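PDB 1COJ: superoxide dismutase [Fe] from Aquifex pyrophilus, which destroys superoxide radicals, converting them with protons into hydrogen peroxide and oxygen at an iron centre in each subunit of a homotetramer. Local coordinates for residues E98-K103 against E195-A200; L131-D134 against R139-V142. All coordinates share one frame; numbering follows the deposited sequence.

Contact 1. Residues E98-K103 against E195-A200; sequences EALKKK and ERFEKA
F197 carries this helix-helix contact: its ring lies against L100, A99 and K103. The two short helical segments approach to 10.2 Å between axes and cross at 69°, so a single long side chain does most of the bridging, and F197 supplies 102 of the 190 Å² buried. Its CG stands anti to the backbone N (chi1 -178°), which carries the ring straight out from its helix toward the other. L100 comes over one ring face. Its CD1 methyl sits 3.9 Å from the ring centroid and 18° off the normal, a CH-pi contact displaced toward the rim at the F197 CD1 corner. L100 CA lies over the same face near the outer end, 3.6 Å from F197 CE2. A99 meets that end of the ring with its methyl, CB to F197 CE2 being 3.9 Å, while K103 lays the root of its chain obliquely against the tip, CB 3.8 Å from F197 CZ. The contact is thus apolar, with K103 lending its methylenes only: its ammonium turns off to a salt bridge with D107 and a hydrogen bond to G138 O. Without the ring, as with an alanine here, the L100 methyl and the K103 methylenes would probably lose the surface they pack on, leaving a gap between the helices. This is plain structural packing, which sets helix 98-107, in the C-terminal domain of the iron/manganese superoxide dismutase family, against the late helix 190-207. L100 packs also on W190 and N194, earlier in that second helix. Strand 157-163 runs beside the contact: the F197 side chain also touches its L159, and A200, one turn on, packs on I157 and L159.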
loop_
_atom_site.group_PDB
_atom_site.type_symbol
_atom_site.label_atom_id
_atom_site.label_comp_id
_atom_site.label_asym_id
_atom_site.label_seq_id
_atom_site.Cartn_x
_atom_site.Cartn_y
_atom_site.Cartn_z
ATOM N N GLU A 98 22.478 27.250 15.863
ATOM C CA GLU A 98 23.708 26.524 16.149
ATOM C C GLU A 98 23.373 25.154 16.714
ATOM O O GLU A 98 23.999 24.160 16.350
ATOM C CB GLU A 98 24.599 27.301 17.121
ATOM C CG GLU A 98 25.151 28.604 16.542
ATOM C CD GLU A 98 26.005 28.398 15.289
ATOM O OE1 GLU A 98 25.690 29.007 14.239
ATOM O OE2 GLU A 98 26.999 27.642 15.357
ATOM N N ALA A 99 22.359 25.103 17.569
ATOM C CA ALA A 99 21.927 23.847 18.169
ATOM C C ALA A 99 21.478 22.874 17.080
ATOM O O ALA A 99 21.835 21.693 17.110
ATOM C CB ALA A 99 20.797 24.093 19.155
ATOM N N LEU A 100 20.717 23.375 16.110
ATOM C CA LEU A 100 20.238 22.541 15.012
ATOM C C LEU A 100 21.408 22.043 14.166
ATOM O O LEU A 100 21.490 20.854 13.847
ATOM C CB LEU A 100 19.237 23.306 14.142
ATOM C CG LEU A 100 18.719 22.565 12.905
ATOM C CD1 LEU A 100 18.056 21.250 13.307
ATOM C CD2 LEU A 100 17.745 23.446 12.137
ATOM N N LYS A 101 22.331 22.943 13.842
ATOM C CA LYS A 101 23.491 22.580 13.038
ATOM C C LYS A 101 24.338 21.505 13.707
ATOM O O LYS A 101 24.816 20.584 13.045
ATOM C CB LYS A 101 24.358 23.803 12.756
ATOM C CG LYS A 101 23.730 24.822 11.830
ATOM C CD LYS A 101 24.632 26.041 11.718
ATOM C CE LYS A 101 24.001 27.123 10.871
ATOM N NZ LYS A 101 24.790 28.384 10.927
ATOM N N LYS A 102 24.497 21.605 15.021
ATOM C CA LYS A 102 25.300 20.640 15.759
ATOM C C LYS A 102 24.679 19.248 15.762
ATOM O O LYS A 102 25.381 18.247 15.594
ATOM C CB LYS A 102 25.534 21.125 17.193
ATOM C CG LYS A 102 26.585 20.330 17.964
ATOM C CD LYS A 102 27.942 20.328 17.252
ATOM C CE LYS A 102 28.515 21.739 17.104
ATOM N NZ LYS A 102 29.814 21.755 16.363
ATOM N N LYS A 103 23.364 19.189 15.953
ATOM C CA LYS A 103 22.646 17.917 15.972
ATOM C C LYS A 103 22.729 17.254 14.595
ATOM O O LYS A 103 22.969 16.050 14.485
ATOM C CB LYS A 103 21.184 18.145 16.353
ATOM C CG LYS A 103 20.410 16.873 16.678
ATOM C CD LYS A 103 20.259 16.702 18.180
ATOM C CE LYS A 103 19.479 15.443 18.544
ATOM N NZ LYS A 103 20.280 14.206 18.377
ATOM N N GLU A 195 12.289 26.940 15.778
ATOM C CA GLU A 195 11.343 26.844 16.881
ATOM C C GLU A 195 10.852 25.412 17.022
ATOM O O GLU A 195 10.738 24.896 18.134
ATOM C CB GLU A 195 10.152 27.776 16.675
ATOM C CG GLU A 195 9.068 27.566 17.720
ATOM C CD GLU A 195 8.001 28.635 17.705
ATOM O OE1 GLU A 195 7.662 29.132 18.799
ATOM O OE2 GLU A 195 7.496 28.973 16.612
ATOM N N ARG A 196 10.558 24.778 15.891
ATOM C CA ARG A 196 10.101 23.394 15.889
ATOM C C ARG A 196 11.159 22.522 16.558
ATOM O O ARG A 196 10.840 21.663 17.380
ATOM C CB ARG A 196 9.862 22.904 14.461
ATOM C CG ARG A 196 8.684 23.553 13.759
ATOM C CD ARG A 196 8.501 22.973 12.366
ATOM N NE ARG A 196 7.414 23.622 11.634
ATOM C CZ ARG A 196 7.211 23.496 10.326
ATOM N NH1 ARG A 196 8.013 22.742 9.592
ATOM N NH2 ARG A 196 6.229 24.167 9.741
ATOM N N PHE A 197 12.423 22.777 16.229
ATOM C CA PHE A 197 13.535 22.018 16.791
ATOM C C PHE A 197 13.638 22.177 18.302
ATOM O O PHE A 197 13.838 21.196 19.024
ATOM C CB PHE A 197 14.859 22.421 16.131
ATOM C CG PHE A 197 16.051 21.642 16.630
ATOM C CD1 PHE A 197 16.175 20.282 16.360
ATOM C CD2 PHE A 197 17.049 22.267 17.374
ATOM C CE1 PHE A 197 17.276 19.553 16.821
ATOM C CE2 PHE A 197 18.154 21.550 17.839
ATOM C CZ PHE A 197 18.267 20.191 17.563
ATOM N N GLU A 198 13.515 23.415 18.779
ATOM C CA GLU A 198 13.587 23.697 20.207
ATOM C C GLU A 198 12.528 22.894 20.959
ATOM O O GLU A 198 12.823 22.239 21.966
ATOM C CB GLU A 198 13.385 25.193 20.462
ATOM C CG GLU A 198 13.612 25.632 21.904
ATOM C CD GLU A 198 15.067 25.487 22.368
ATOM O OE1 GLU A 198 15.972 25.393 21.507
ATOM O OE2 GLU A 198 15.310 25.483 23.600
ATOM N N LYS A 199 11.304 22.931 20.440
ATOM C CA LYS A 199 10.184 22.219 21.041
ATOM C C LYS A 199 10.401 20.713 20.971
ATOM O O LYS A 199 10.147 19.997 21.941
ATOM C CB LYS A 199 8.880 22.595 20.340
ATOM C CG LYS A 199 8.508 24.058 20.487
ATOM C CD LYS A 199 7.149 24.346 19.885
ATOM C CE LYS A 199 6.710 25.760 20.213
ATOM N NZ LYS A 199 5.327 26.055 19.749
ATOM N N ALA A 200 10.897 20.241 19.831
ATOM C CA ALA A 200 11.159 18.820 19.629
ATOM C C ALA A 200 12.170 18.296 20.654
ATOM O O ALA A 200 11.959 17.248 21.265
ATOM C CB ALA A 200 11.651 18.568 18.205
#

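Contact 2. Residues L131-D134 against R139-V142; sequences LGLD and RLVV
G132 and V141 are an antiparallel hydrogen-bonded pair, bonded both ways: G132 N to V141 O at 3.0 Å and V141 N to G132 O at 2.9 Å. Of the two faces of the sheet they belong to, one carries L131, L133, L140 and V142; the other carries D134, R139 and V141. G132 O also receives a CA-H...O contact from L140 CA at 3.2 Å. On the leucine face, L133 CD1 meets L140 CD2 at 4.1 Å. With CG anti to the backbone N (chi1 171°), the L131 branch turns toward the second strand and CD1 reaches V142 CG2 at 4.2 Å. These segments are the two arms of an antiparallel beta hairpin, strands 128-134 and 139-145, in the three-stranded sheet of the C-terminal domain of iron/manganese superoxide dismutases, and strand 157-163 flanks 128-134 on its other side. Toward the turn, D134 N donates to R139 O at 2.9 Å. On the second face the D134 CB methylene packs on V141 CG2 at 4.1 Å. The D134 carboxylate is held by the turn itself, OD1 by S137 OG and OD2 by F136 N. Helices 111-124, 190-207 and 98-107 cover the leucine face, while V142 O accepts a hydrogen bond from K68 of a second subunit.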
loop_
_atom_site.group_PDB
_atom_site.type_symbol
_atom_site.label_atom_id
_atom_site.label_comp_id
_atom_site.label_asym_id
_atom_site.label_seq_id
_atom_site.Cartn_x
_atom_site.Cartn_y
_atom_site.Cartn_z
ATOM N N LEU A 131 12.309 15.561 7.385
ATOM C CA LEU A 131 13.466 15.547 8.275
ATOM C C LEU A 131 12.817 15.760 9.632
ATOM O O LEU A 131 12.126 16.764 9.834
ATOM C CB LEU A 131 14.441 16.703 8.008
ATOM C CG LEU A 131 15.551 16.819 9.073
ATOM C CD1 LEU A 131 16.497 15.622 9.000
ATOM C CD2 LEU A 131 16.335 18.107 8.905
ATOM N N GLY A 132 12.997 14.819 10.548
ATOM C CA GLY A 132 12.394 14.976 11.855
ATOM C C GLY A 132 13.171 14.297 12.957
ATOM O O GLY A 132 14.210 13.682 12.711
ATOM N N LEU A 133 12.688 14.447 14.184
ATOM C CA LEU A 133 13.324 13.830 15.337
ATOM C C LEU A 133 12.584 12.549 15.713
ATOM O O LEU A 133 11.376 12.561 15.971
ATOM C CB LEU A 133 13.330 14.784 16.536
ATOM C CG LEU A 133 14.024 14.265 17.805
ATOM C CD1 LEU A 133 15.537 14.285 17.621
ATOM C CD2 LEU A 133 13.634 15.121 18.992
ATOM N N ASP A 134 13.312 11.442 15.704
ATOM C CA ASP A 134 12.764 10.143 16.062
ATOM C C ASP A 134 12.795 10.082 17.594
ATOM O O ASP A 134 13.869 9.983 18.193
ATOM C CB ASP A 134 13.640 9.050 15.439
ATOM C CG ASP A 134 13.360 7.660 16.001
ATOM O OD1 ASP A 134 14.295 6.838 16.000
ATOM O OD2 ASP A 134 12.224 7.381 16.435
ATOM N N ARG A 139 17.413 10.749 17.596
ATOM C CA ARG A 139 18.221 11.136 16.447
ATOM C C ARG A 139 17.389 11.732 15.319
ATOM O O ARG A 139 16.210 11.403 15.157
ATOM C CB ARG A 139 18.977 9.921 15.907
ATOM C CG ARG A 139 19.955 9.300 16.886
ATOM C CD ARG A 139 20.336 7.888 16.457
ATOM N NE ARG A 139 20.966 7.838 15.139
ATOM C CZ ARG A 139 22.154 8.367 14.852
ATOM N NH1 ARG A 139 22.852 9.003 15.787
ATOM N NH2 ARG A 139 22.658 8.234 13.632
ATOM N N LEU A 140 17.999 12.638 14.561
ATOM C CA LEU A 140 17.326 13.239 13.421
ATOM C C LEU A 140 17.379 12.174 12.338
ATOM O O LEU A 140 18.403 11.497 12.173
ATOM C CB LEU A 140 18.056 14.499 12.939
ATOM C CG LEU A 140 18.010 15.721 13.858
ATOM C CD1 LEU A 140 18.828 16.848 13.259
ATOM C CD2 LEU A 140 16.575 16.169 14.080
ATOM N N VAL A 141 16.267 11.989 11.637
ATOM C CA VAL A 141 16.180 11.000 10.570
ATOM C C VAL A 141 15.394 11.548 9.384
ATOM O O VAL A 141 14.578 12.462 9.528
ATOM C CB VAL A 141 15.491 9.685 11.041
ATOM C CG1 VAL A 141 16.248 9.063 12.208
ATOM C CG2 VAL A 141 14.048 9.944 11.427
ATOM N N VAL A 142 15.684 11.019 8.204
ATOM C CA VAL A 142 14.984 11.425 7.002
ATOM C C VAL A 142 13.966 10.318 6.758
ATOM O O VAL A 142 14.326 9.147 6.661
ATOM C CB VAL A 142 15.937 11.551 5.805
ATOM C CG1 VAL A 142 15.148 11.852 4.549
ATOM C CG2 VAL A 142 16.952 12.649 6.062
#

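The centres of contacts 1 and 2 lie about 11 Å apart, and the leucine face of the hairpin packs directly on both helices of contact 1. K103 is shared: its CG packs on L140 CD1 at 3.8 Å and its CE on L133 CD1 at 4.2 Å, while from the other helix A200 O meets L133 CD2 at 3.5 Å. D107 OD1, the salt-bridge partner of K103 NZ, also accepts a hydrogen bond from L140 N. Both contacts lie away from the iron, bound by H27, H81, D163 and H167, yet both adjoin strand 157-163, which ends at the ligand D163: F197 and L140 each touch L159.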